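Local coordinates for protein (S)-2-haloacid dehalogenase 4A (Burkholderia cepacia, PDB 2NO4) that catalyses the hydrolytic removal of halide from short-chain (S)-2-haloalkanoic acids, inverting the configuration to give (R)-2-hydroxyalkanoic acids, at residues B[165-170]-B[188-193]. Sequence-based numbering, arbitrary orientation.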
ATOM      1  N   ARG B 165      13.085 -11.654  -2.507  1.00 25.59           N
ATOM      2  CA  ARG B 165      13.646 -12.178  -3.767  1.00 26.23           C
ATOM      3  C   ARG B 165      14.187 -11.095  -4.696  1.00 25.90           C
ATOM      4  O   ARG B 165      15.124 -11.360  -5.441  1.00 25.21           O
ATOM      5  CB  ARG B 165      12.666 -13.090  -4.538  1.00 26.87           C
ATOM      6  CG  ARG B 165      12.232 -14.344  -3.757  1.00 30.12           C
ATOM      7  CD  ARG B 165      10.775 -14.175  -3.361  1.00 34.09           C
ATOM      8  NE  ARG B 165       9.960 -14.989  -4.193  1.00 35.68           N
ATOM      9  CZ  ARG B 165       8.638 -14.966  -4.328  1.00 34.98           C
ATOM     10  NH1 ARG B 165       7.826 -14.073  -3.760  1.00 31.21           N
ATOM     11  NH2 ARG B 165       8.144 -15.873  -5.138  1.00 36.09           N
ATOM     12  N   ILE B 166      13.613  -9.886  -4.660  1.00 24.22           N
ATOM     13  CA  ILE B 166      14.133  -8.796  -5.488  1.00 25.64           C
ATOM     14  C   ILE B 166      15.511  -8.259  -5.044  1.00 24.17           C
ATOM     15  O   ILE B 166      16.356  -7.950  -5.894  1.00 23.73           O
ATOM     16  CB  ILE B 166      13.110  -7.656  -5.756  1.00 25.21           C
ATOM     17  CG1 ILE B 166      13.630  -6.768  -6.903  1.00 26.60           C
ATOM     18  CG2 ILE B 166      12.842  -6.853  -4.470  1.00 25.02           C
ATOM     19  CD1 ILE B 166      12.687  -5.595  -7.302  1.00 29.14           C
ATOM     20  N   TYR B 167      15.734  -8.148  -3.733  1.00 22.99           N
ATOM     21  CA  TYR B 167      17.040  -7.790  -3.186  1.00 24.89           C
ATOM     22  C   TYR B 167      18.069  -8.902  -3.466  1.00 24.22           C
ATOM     23  O   TYR B 167      19.226  -8.609  -3.766  1.00 26.27           O
ATOM     24  CB  TYR B 167      16.939  -7.453  -1.675  1.00 21.97           C
ATOM     25  CG  TYR B 167      15.867  -6.392  -1.422  1.00 23.33           C
ATOM     26  CD1 TYR B 167      16.032  -5.082  -1.915  1.00 20.75           C
ATOM     27  CD2 TYR B 167      14.681  -6.707  -0.742  1.00 22.48           C
ATOM     28  CE1 TYR B 167      15.057  -4.096  -1.717  1.00 19.57           C
ATOM     29  CE2 TYR B 167      13.674  -5.715  -0.545  1.00 23.08           C
ATOM     30  CZ  TYR B 167      13.892  -4.409  -1.033  1.00 22.07           C
ATOM     31  OH  TYR B 167      12.948  -3.416  -0.884  1.00 22.16           O
ATOM     32  N   GLN B 168      17.640 -10.163  -3.364  1.00 26.42           N
ATOM     33  CA  GLN B 168      18.491 -11.329  -3.671  1.00 26.25           C
ATOM     34  C   GLN B 168      18.922 -11.326  -5.137  1.00 25.83           C
ATOM     35  O   GLN B 168      20.079 -11.605  -5.437  1.00 26.90           O
ATOM     36  CB  GLN B 168      17.778 -12.650  -3.330  1.00 28.06           C
ATOM     37  CG  GLN B 168      18.635 -13.920  -3.537  1.00 29.73           C
ATOM     38  CD  GLN B 168      19.876 -13.908  -2.669  1.00 30.04           C
ATOM     39  OE1 GLN B 168      20.991 -13.965  -3.169  1.00 36.70           O
ATOM     40  NE2 GLN B 168      19.694 -13.818  -1.376  1.00 30.92           N
ATOM     41  N   PHE B 169      17.985 -11.011  -6.031  1.00 25.20           N
ATOM     42  CA  PHE B 169      18.258 -10.812  -7.465  1.00 26.64           C
ATOM     43  C   PHE B 169      19.438  -9.846  -7.722  1.00 26.70           C
ATOM     44  O   PHE B 169      20.289 -10.123  -8.579  1.00 27.88           O
ATOM     45  CB  PHE B 169      16.975 -10.339  -8.190  1.00 27.88           C
ATOM     46  CG  PHE B 169      17.137 -10.132  -9.683  1.00 31.02           C
ATOM     47  CD1 PHE B 169      17.329 -11.224 -10.551  1.00 30.34           C
ATOM     48  CD2 PHE B 169      17.071  -8.850 -10.238  1.00 30.00           C
ATOM     49  CE1 PHE B 169      17.462 -11.017 -11.958  1.00 30.92           C
ATOM     50  CE2 PHE B 169      17.216  -8.651 -11.623  1.00 30.66           C
ATOM     51  CZ  PHE B 169      17.408  -9.731 -12.475  1.00 28.95           C
ATOM     52  N   ALA B 170      19.474  -8.721  -6.996  1.00 25.56           N
ATOM     53  CA  ALA B 170      20.572  -7.750  -7.077  1.00 24.94           C
ATOM     54  C   ALA B 170      21.919  -8.372  -6.653  1.00 25.87           C
ATOM     55  O   ALA B 170      22.927  -8.169  -7.319  1.00 24.73           O
ATOM     56  CB  ALA B 170      20.243  -6.467  -6.203  1.00 23.71           C
ATOM     57  N   ALA B 188      10.619   4.514   2.668  1.00 21.27           N
ATOM     58  CA  ALA B 188      10.789   3.797   3.931  1.00 21.92           C
ATOM     59  C   ALA B 188      10.482   2.293   3.870  1.00 20.47           C
ATOM     60  O   ALA B 188      11.156   1.524   4.530  1.00 18.19           O
ATOM     61  CB  ALA B 188       9.991   4.486   5.075  1.00 21.87           C
ATOM     62  N   TRP B 189       9.477   1.885   3.077  1.00 19.23           N
ATOM     63  CA  TRP B 189       9.095   0.475   2.926  1.00 19.99           C
ATOM     64  C   TRP B 189      10.226  -0.331   2.197  1.00 20.06           C
ATOM     65  O   TRP B 189      10.452  -1.492   2.468  1.00 19.38           O
ATOM     66  CB  TRP B 189       7.721   0.361   2.177  1.00 21.08           C
ATOM     67  CG  TRP B 189       7.624   1.183   0.940  1.00 20.28           C
ATOM     68  CD1 TRP B 189       7.109   2.443   0.852  1.00 19.27           C
ATOM     69  CD2 TRP B 189       8.118   0.856  -0.384  1.00 20.84           C
ATOM     70  NE1 TRP B 189       7.239   2.924  -0.422  1.00 20.64           N
ATOM     71  CE2 TRP B 189       7.849   1.980  -1.209  1.00 21.41           C
ATOM     72  CE3 TRP B 189       8.752  -0.275  -0.951  1.00 22.37           C
ATOM     73  CZ2 TRP B 189       8.206   2.038  -2.584  1.00 22.80           C
ATOM     74  CZ3 TRP B 189       9.115  -0.217  -2.351  1.00 21.31           C
ATOM     75  CH2 TRP B 189       8.826   0.929  -3.133  1.00 22.36           C
ATOM     76  N   ASP B 190      10.910   0.337   1.287  1.00 17.88           N
ATOM     77  CA  ASP B 190      11.989  -0.208   0.486  1.00 21.09           C
ATOM     78  C   ASP B 190      13.234  -0.359   1.369  1.00 20.77           C
ATOM     79  O   ASP B 190      13.905  -1.395   1.322  1.00 23.68           O
ATOM     80  CB  ASP B 190      12.233   0.748  -0.690  1.00 22.71           C
ATOM     81  CG  ASP B 190      13.209   0.196  -1.744  1.00 27.05           C
ATOM     82  OD1 ASP B 190      13.453  -1.040  -1.803  1.00 24.50           O
ATOM     83  OD2 ASP B 190      13.719   1.050  -2.530  1.00 30.18           O
ATOM     84  N   LEU B 191      13.530   0.651   2.183  1.00 22.28           N
ATOM     85  CA  LEU B 191      14.577   0.534   3.228  1.00 23.25           C
ATOM     86  C   LEU B 191      14.246  -0.585   4.245  1.00 22.23           C
ATOM     87  O   LEU B 191      15.132  -1.279   4.692  1.00 25.00           O
ATOM     88  CB  LEU B 191      14.836   1.871   3.941  1.00 21.62           C
ATOM     89  CG  LEU B 191      15.274   2.987   2.972  1.00 22.71           C
ATOM     90  CD1 LEU B 191      14.840   4.331   3.535  1.00 23.55           C
ATOM     91  CD2 LEU B 191      16.778   2.923   2.679  1.00 22.33           C
ATOM     92  N   GLY B 192      12.980  -0.712   4.624  1.00 22.68           N
ATOM     93  CA  GLY B 192      12.551  -1.778   5.521  1.00 23.98           C
ATOM     94  C   GLY B 192      12.840  -3.144   4.932  1.00 23.30           C
ATOM     95  O   GLY B 192      13.458  -3.963   5.589  1.00 22.16           O
ATOM     96  N   GLY B 193      12.435  -3.358   3.670  1.00 22.59           N
ATOM     97  CA  GLY B 193      12.692  -4.610   2.975  1.00 23.33           C
ATOM     98  C   GLY B 193      14.166  -4.919   2.760  1.00 25.30           C
ATOM     99  O   GLY B 193      14.605  -6.042   3.039  1.00 24.42           O
TER
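Tyr167 reaches from helix 164-174 to Asp190 and Gly193 on helix 188-197. Its CB leaves the backbone toward the second helix. CG lies anti to the carbonyl carbon (chi1 -53°), which sends the ring toward helix 188-197. CG2 of Ile166, the preceding residue, sits over the centre of one ring face, 4.1 Å above the plane. Tyr167 CD2 comes 3.8 Å from Gly193 O. The next atom, Tyr167 CE2, packs 3.4 Å from Gly193 C, which approaches the ring obliquely. Gly193 has no side chain and presents its backbone C and O to the ring.

Both helices belong to the Rossmann-like core of the HAD superfamily, which is built on a parallel sheet. Helix 188-197 follows strand 181-185, which lies beside strand 16-19; the nucleophile Asp20 comes directly after 16-19. Tyr167 and Lys161 are both thought to be important for catalysis, as is region 185-190, which includes Asp190.

Further along the ring, Tyr167 CE1 comes 3.5 Å from Asp190 OD1. At the tip, Tyr167 OH donates a hydrogen bond to Asp190 OD1, 2.6 Å long. The bond uses the OD1 lone pair that points away from OD2. Ring and carboxylate are nearly coplanar, 24° apart, and OD1 meets the ring at its edge. Tyr167 OH also lies 3.1 Å from the backbone Asp190 O. The tyrosine bond leaves Asp190 OD2 to Lys161 NZ, in a salt bridge, and to Ser185 OG, in a hydrogen bond. OD2 also lies close to Asp20 OD1.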